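Asp/Glu-specific dipeptidyl-peptidase (Flavobacterium psychrophilum, PDB 5JXF) removes dipeptides from the N-terminus of oligopeptides as a family S46 serine peptidase, with strict specificity for aspartate or glutamate at the P1 position. Local coordinates at residues Asn306-Gln320 with Tyr338-Ser352. Sequence-based numbering, arbitrary orientation.
Sequences NPAKIEIREAALKVQ and YAGVANYWKKWIGES. With ARG (arginine), chain E.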
loop_
_atom_site.group_PDB
_atom_site.type_symbol
_atom_site.label_atom_id
_atom_site.label_comp_id
_atom_site.label_asym_id
_atom_site.label_seq_id
_atom_site.Cartn_x
_atom_site.Cartn_y
_atom_site.Cartn_z
ATOM N N ASN A 306 7.713 -23.224 -4.235
ATOM C CA ASN A 306 6.777 -22.135 -3.966
ATOM C C ASN A 306 6.039 -21.601 -5.206
ATOM O O ASN A 306 4.815 -21.444 -5.163
ATOM C CB ASN A 306 7.488 -20.974 -3.260
ATOM C CG ASN A 306 7.468 -21.113 -1.749
ATOM O OD1 ASN A 306 7.165 -22.184 -1.221
ATOM N ND2 ASN A 306 7.776 -20.026 -1.046
ATOM N N PRO A 307 6.767 -21.315 -6.304
ATOM C CA PRO A 307 6.037 -20.777 -7.462
ATOM C C PRO A 307 4.954 -21.731 -7.973
ATOM O O PRO A 307 3.856 -21.286 -8.314
ATOM C CB PRO A 307 7.133 -20.602 -8.525
ATOM C CG PRO A 307 8.406 -20.539 -7.772
ATOM C CD PRO A 307 8.217 -21.396 -6.559
ATOM N N ALA A 308 5.270 -23.024 -8.022
ATOM C CA ALA A 308 4.294 -24.033 -8.422
ATOM C C ALA A 308 3.023 -23.968 -7.563
ATOM O O ALA A 308 1.925 -23.741 -8.082
ATOM C CB ALA A 308 4.915 -25.433 -8.351
ATOM N N LYS A 309 3.189 -24.151 -6.253
ATOM C CA LYS A 309 2.075 -24.160 -5.301
ATOM C C LYS A 309 1.313 -22.831 -5.264
ATOM O O LYS A 309 0.093 -22.811 -5.098
ATOM C CB LYS A 309 2.589 -24.501 -3.901
ATOM C CG LYS A 309 3.071 -25.936 -3.757
ATOM C CD LYS A 309 3.270 -26.305 -2.299
ATOM C CE LYS A 309 4.441 -25.545 -1.699
ATOM N NZ LYS A 309 4.724 -25.985 -0.295
ATOM N N ILE A 310 2.032 -21.727 -5.412
ATOM C CA ILE A 310 1.399 -20.421 -5.501
ATOM C C ILE A 310 0.447 -20.332 -6.706
ATOM O O ILE A 310 -0.733 -19.982 -6.561
ATOM C CB ILE A 310 2.460 -19.309 -5.583
ATOM C CG1 ILE A 310 3.106 -19.124 -4.205
ATOM C CG2 ILE A 310 1.837 -18.006 -6.066
ATOM C CD1 ILE A 310 4.413 -18.361 -4.239
ATOM N N GLU A 311 0.952 -20.675 -7.883
ATOM C CA GLU A 311 0.139 -20.635 -9.101
ATOM C C GLU A 311 -1.083 -21.543 -8.998
ATOM O O GLU A 311 -2.179 -21.175 -9.423
ATOM C CB GLU A 311 0.977 -21.026 -10.325
ATOM C CG GLU A 311 1.118 -19.915 -11.346
ATOM C CD GLU A 311 1.792 -20.378 -12.633
ATOM O OE1 GLU A 311 1.111 -21.002 -13.477
ATOM O OE2 GLU A 311 3.002 -20.116 -12.808
ATOM N N ILE A 312 -0.897 -22.726 -8.414
ATOM C CA ILE A 312 -2.005 -23.665 -8.269
ATOM C C ILE A 312 -3.087 -23.132 -7.337
ATOM O O ILE A 312 -4.260 -23.156 -7.691
ATOM C CB ILE A 312 -1.537 -25.031 -7.752
ATOM C CG1 ILE A 312 -0.600 -25.680 -8.761
ATOM C CG2 ILE A 312 -2.732 -25.950 -7.499
ATOM C CD1 ILE A 312 -0.090 -27.014 -8.278
ATOM N N ARG A 313 -2.707 -22.650 -6.157
ATOM C CA ARG A 313 -3.693 -22.139 -5.199
ATOM C C ARG A 313 -4.394 -20.868 -5.706
ATOM O O ARG A 313 -5.576 -20.647 -5.437
ATOM C CB ARG A 313 -3.036 -21.863 -3.839
ATOM C CG ARG A 313 -2.665 -23.143 -3.082
ATOM C CD ARG A 313 -2.129 -22.889 -1.680
ATOM N NE ARG A 313 -1.816 -24.154 -1.013
ATOM C CZ ARG A 313 -2.104 -24.430 0.257
ATOM N NH1 ARG A 313 -2.710 -23.518 1.015
ATOM N NH2 ARG A 313 -1.775 -25.615 0.775
ATOM N N GLU A 314 -3.667 -20.039 -6.442
ATOM C CA GLU A 314 -4.249 -18.798 -6.955
ATOM C C GLU A 314 -5.437 -19.081 -7.877
ATOM O O GLU A 314 -6.487 -18.450 -7.770
ATOM C CB GLU A 314 -3.192 -17.968 -7.693
ATOM C CG GLU A 314 -3.668 -16.584 -8.107
ATOM C CD GLU A 314 -4.498 -16.613 -9.377
ATOM O OE1 GLU A 314 -4.253 -17.502 -10.227
ATOM O OE2 GLU A 314 -5.410 -15.767 -9.507
ATOM N N ALA A 315 -5.261 -20.029 -8.790
ATOM C CA ALA A 315 -6.333 -20.405 -9.697
ATOM C C ALA A 315 -7.529 -20.962 -8.911
ATOM O O ALA A 315 -8.669 -20.581 -9.170
ATOM C CB ALA A 315 -5.833 -21.408 -10.712
ATOM N N ALA A 316 -7.266 -21.840 -7.939
ATOM C CA ALA A 316 -8.330 -22.405 -7.099
ATOM C C ALA A 316 -9.112 -21.338 -6.334
ATOM O O ALA A 316 -10.347 -21.347 -6.309
ATOM C CB ALA A 316 -7.753 -23.419 -6.107
ATOM N N LEU A 317 -8.381 -20.432 -5.693
ATOM C CA LEU A 317 -8.992 -19.390 -4.887
ATOM C C LEU A 317 -9.804 -18.410 -5.733
ATOM O O LEU A 317 -10.872 -17.964 -5.307
ATOM C CB LEU A 317 -7.920 -18.640 -4.090
ATOM C CG LEU A 317 -7.197 -19.437 -2.992
ATOM C CD1 LEU A 317 -5.960 -18.694 -2.538
ATOM C CD2 LEU A 317 -8.122 -19.709 -1.814
ATOM N N LYS A 318 -9.309 -18.072 -6.921
ATOM C CA LYS A 318 -10.021 -17.110 -7.767
ATOM C C LYS A 318 -11.408 -17.661 -8.084
ATOM O O LYS A 318 -12.415 -16.960 -7.939
ATOM C CB LYS A 318 -9.243 -16.803 -9.047
ATOM N N VAL A 319 -11.456 -18.938 -8.455
ATOM C CA VAL A 319 -12.723 -19.610 -8.731
ATOM C C VAL A 319 -13.642 -19.582 -7.517
ATOM O O VAL A 319 -14.823 -19.248 -7.625
ATOM C CB VAL A 319 -12.515 -21.074 -9.164
ATOM C CG1 VAL A 319 -13.856 -21.799 -9.247
ATOM C CG2 VAL A 319 -11.782 -21.132 -10.506
ATOM N N GLN A 320 -13.090 -19.902 -6.354
ATOM C CA GLN A 320 -13.892 -19.999 -5.150
ATOM C C GLN A 320 -14.396 -18.632 -4.695
ATOM O O GLN A 320 -15.570 -18.489 -4.350
ATOM C CB GLN A 320 -13.089 -20.682 -4.035
ATOM C CG GLN A 320 -12.939 -22.165 -4.276
ATOM C CD GLN A 320 -11.904 -22.804 -3.389
ATOM O OE1 GLN A 320 -11.726 -22.417 -2.233
ATOM N NE2 GLN A 320 -11.196 -23.778 -3.935
ATOM N N TYR A 338 -11.660 -22.133 2.339
ATOM C CA TYR A 338 -11.015 -21.048 1.588
ATOM C C TYR A 338 -9.898 -20.381 2.401
ATOM O O TYR A 338 -8.780 -20.220 1.907
ATOM C CB TYR A 338 -12.046 -19.997 1.152
ATOM C CG TYR A 338 -11.464 -18.849 0.348
ATOM C CD1 TYR A 338 -10.903 -17.742 0.979
ATOM C CD2 TYR A 338 -11.482 -18.868 -1.042
ATOM C CE1 TYR A 338 -10.379 -16.691 0.247
ATOM C CE2 TYR A 338 -10.957 -17.813 -1.787
ATOM C CZ TYR A 338 -10.401 -16.737 -1.135
ATOM O OH TYR A 338 -9.880 -15.692 -1.859
ATOM N N ALA A 339 -10.204 -19.997 3.641
ATOM C CA ALA A 339 -9.242 -19.310 4.509
ATOM C C ALA A 339 -7.943 -20.105 4.729
ATOM O O ALA A 339 -6.850 -19.532 4.731
ATOM C CB ALA A 339 -9.888 -18.997 5.852
ATOM N N GLY A 340 -8.065 -21.414 4.934
ATOM C CA GLY A 340 -6.897 -22.264 5.075
ATOM C C GLY A 340 -5.988 -22.202 3.864
ATOM O O GLY A 340 -4.801 -21.898 3.987
ATOM N N VAL A 341 -6.562 -22.483 2.697
ATOM C CA VAL A 341 -5.849 -22.433 1.419
ATOM C C VAL A 341 -5.231 -21.067 1.148
ATOM O O VAL A 341 -4.054 -20.976 0.788
ATOM C CB VAL A 341 -6.787 -22.806 0.244
ATOM C CG1 VAL A 341 -6.145 -22.466 -1.096
ATOM C CG2 VAL A 341 -7.138 -24.294 0.304
ATOM N N ALA A 342 -6.031 -20.017 1.342
ATOM C CA ALA A 342 -5.634 -18.630 1.065
ATOM C C ALA A 342 -4.467 -18.151 1.934
ATOM O O ALA A 342 -3.587 -17.427 1.475
ATOM C CB ALA A 342 -6.843 -17.698 1.251
ATOM N N ASN A 343 -4.468 -18.565 3.189
ATOM C CA ASN A 343 -3.444 -18.180 4.149
ATOM C C ASN A 343 -2.027 -18.566 3.726
ATOM O O ASN A 343 -1.111 -17.746 3.779
ATOM C CB ASN A 343 -3.755 -18.805 5.509
ATOM C CG ASN A 343 -2.897 -18.235 6.609
ATOM O OD1 ASN A 343 -2.732 -17.013 6.718
ATOM N ND2 ASN A 343 -2.329 -19.115 7.433
ATOM N N TYR A 344 -1.842 -19.817 3.309
ATOM C CA TYR A 344 -0.530 -20.255 2.832
ATOM C C TYR A 344 -0.197 -19.731 1.425
ATOM O O TYR A 344 0.971 -19.495 1.108
ATOM C CB TYR A 344 -0.442 -21.784 2.869
ATOM C CG TYR A 344 -0.250 -22.278 4.277
ATOM C CD1 TYR A 344 0.982 -22.155 4.903
ATOM C CD2 TYR A 344 -1.304 -22.805 4.998
ATOM C CE1 TYR A 344 1.179 -22.581 6.197
ATOM C CE2 TYR A 344 -1.119 -23.238 6.308
ATOM C CZ TYR A 344 0.131 -23.124 6.896
ATOM O OH TYR A 344 0.340 -23.544 8.188
ATOM N N TRP A 345 -1.217 -19.551 0.592
ATOM C CA TRP A 345 -1.008 -18.969 -0.732
ATOM C C TRP A 345 -0.328 -17.615 -0.605
ATOM O O TRP A 345 0.664 -17.331 -1.284
ATOM C CB TRP A 345 -2.324 -18.815 -1.486
ATOM C CG TRP A 345 -2.224 -17.812 -2.604
ATOM C CD1 TRP A 345 -1.640 -17.998 -3.835
ATOM C CD2 TRP A 345 -2.708 -16.456 -2.594
ATOM N NE1 TRP A 345 -1.737 -16.842 -4.583
ATOM C CE2 TRP A 345 -2.389 -15.885 -3.848
ATOM C CE3 TRP A 345 -3.382 -15.673 -1.649
ATOM C CZ2 TRP A 345 -2.719 -14.565 -4.179
ATOM C CZ3 TRP A 345 -3.714 -14.363 -1.981
ATOM C CH2 TRP A 345 -3.381 -13.824 -3.235
ATOM N N LYS A 346 -0.852 -16.787 0.287
ATOM C CA LYS A 346 -0.248 -15.485 0.481
ATOM C C LYS A 346 1.053 -15.588 1.259
ATOM O O LYS A 346 1.988 -14.844 0.961
ATOM C CB LYS A 346 -1.196 -14.523 1.188
ATOM C CG LYS A 346 -0.728 -13.072 1.106
ATOM C CD LYS A 346 -1.685 -12.132 1.804
ATOM C CE LYS A 346 -1.425 -10.649 1.415
ATOM N NZ LYS A 346 -2.243 -9.724 2.315
ATOM N N LYS A 347 1.124 -16.502 2.243
ATOM C CA LYS A 347 2.357 -16.666 3.017
ATOM C C LYS A 347 3.530 -16.911 2.079
ATOM O O LYS A 347 4.609 -16.320 2.224
ATOM C CB LYS A 347 2.265 -17.834 4.041
ATOM C CG LYS A 347 3.525 -17.962 4.885
ATOM C CD LYS A 347 3.703 -19.356 5.490
ATOM C CE LYS A 347 5.070 -19.509 6.146
ATOM N NZ LYS A 347 5.139 -20.744 6.964
ATOM N N TRP A 348 3.306 -17.797 1.115
ATOM C CA TRP A 348 4.367 -18.256 0.238
ATOM C C TRP A 348 4.837 -17.122 -0.683
ATOM O O TRP A 348 6.023 -17.024 -1.004
ATOM C CB TRP A 348 3.897 -19.475 -0.558
ATOM C CG TRP A 348 3.759 -20.722 0.329
ATOM C CD1 TRP A 348 4.430 -20.972 1.487
ATOM C CD2 TRP A 348 2.897 -21.847 0.115
ATOM N NE1 TRP A 348 4.043 -22.184 2.008
ATOM C CE2 TRP A 348 3.105 -22.742 1.183
ATOM C CE3 TRP A 348 1.969 -22.183 -0.875
ATOM C CZ2 TRP A 348 2.422 -23.949 1.289
ATOM C CZ3 TRP A 348 1.295 -23.383 -0.768
ATOM C CH2 TRP A 348 1.527 -24.252 0.302
ATOM N N ILE A 349 3.909 -16.259 -1.082
ATOM C CA ILE A 349 4.274 -15.067 -1.855
ATOM C C ILE A 349 5.268 -14.231 -1.040
ATOM O O ILE A 349 6.387 -13.978 -1.495
ATOM C CB ILE A 349 3.018 -14.262 -2.243
ATOM C CG1 ILE A 349 2.203 -15.067 -3.259
ATOM C CG2 ILE A 349 3.369 -12.850 -2.766
ATOM C CD1 ILE A 349 0.823 -14.524 -3.535
ATOM N N GLY A 350 4.886 -13.885 0.192
ATOM C CA GLY A 350 5.752 -13.133 1.085
ATOM C C GLY A 350 7.070 -13.804 1.403
ATOM O O GLY A 350 8.112 -13.157 1.469
ATOM N N GLU A 351 7.019 -15.116 1.610
ATOM C CA GLU A 351 8.207 -15.862 1.966
ATOM C C GLU A 351 9.220 -15.843 0.824
ATOM O O GLU A 351 10.401 -15.571 1.038
ATOM C CB GLU A 351 7.833 -17.299 2.334
ATOM C CG GLU A 351 9.023 -18.178 2.605
ATOM C CD GLU A 351 8.622 -19.603 3.006
ATOM O OE1 GLU A 351 8.150 -20.377 2.130
ATOM O OE2 GLU A 351 8.751 -19.925 4.212
ATOM N N SER A 352 8.755 -16.133 -0.388
ATOM C CA SER A 352 9.624 -16.068 -1.558
ATOM C C SER A 352 10.128 -14.636 -1.771
ATOM O O SER A 352 11.286 -14.428 -2.146
ATOM C CB SER A 352 8.894 -16.572 -2.810
ATOM O OG SER A 352 8.555 -17.944 -2.683
HETATM N N ARG E . -2.273 -15.245 8.861
HETATM C CA ARG E . -2.822 -15.924 10.026
HETATM C C ARG E . -1.920 -17.116 10.365
HETATM O O ARG E . -1.691 -17.976 9.520
HETATM C CB ARG E . -4.266 -16.372 9.766
HETATM C CG ARG E . -5.261 -15.221 9.556
HETATM C CD ARG E . -6.659 -15.736 9.207
HETATM N NE ARG E . -6.648 -16.553 7.997
HETATM C CZ ARG E . -6.857 -16.078 6.765
HETATM N NH1 ARG E . -7.107 -14.783 6.576
HETATM N NH2 ARG E . -6.823 -16.900 5.717
#
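W348 sits as a knob among N306, K309, I310 and R313, where segments 306-320 and 338-352, on helices 295-325 and 328-357, run roughly antiparallel, 141° between their N-to-C directions. K309 lies across one face of its six-membered ring: bent at chi3 (-68°), the lysine chain lays CE over the ring and holds NZ 3.9 Å from the centroid, a cation-pi contact. At the ring's outer end R313 passes at about a right angle, its guanidinium plane turned 71° from the indole, with CZ3 and CH2 of W348 against one guanidinium face. NH1 of R313 donates 2.9 Å to V341 O, in the carbonyl plane and on a lone pair, although that oxygen already accepts from W345 N; NE forms a salt bridge with E410 of helix 386-415. Cutting R313 back to an alanine is likely to leave V341 O without its cross-helix donor and E410 without this charge partner, and to open a gap beside CZ3 and CH2 of W348. Further along, L317 fills the hole between Y338, V341, A342 and W345, its CD2 over the Y338 ring 3.7 Å from the centroid and its CD1 against CB and the ring of W345. Beyond W348, the buried N306 amide spends ND2 on S352 OG (2.8 Å) and E351 OE1 (3.2 Å), both nearly in its plane. The N306 and R313 bonds thus pin helix 295-325, across an apolar and cation-pi seam, to helix 328-357, whose far side binds the dipeptide's arginine through N343 and, weakly, A339 O.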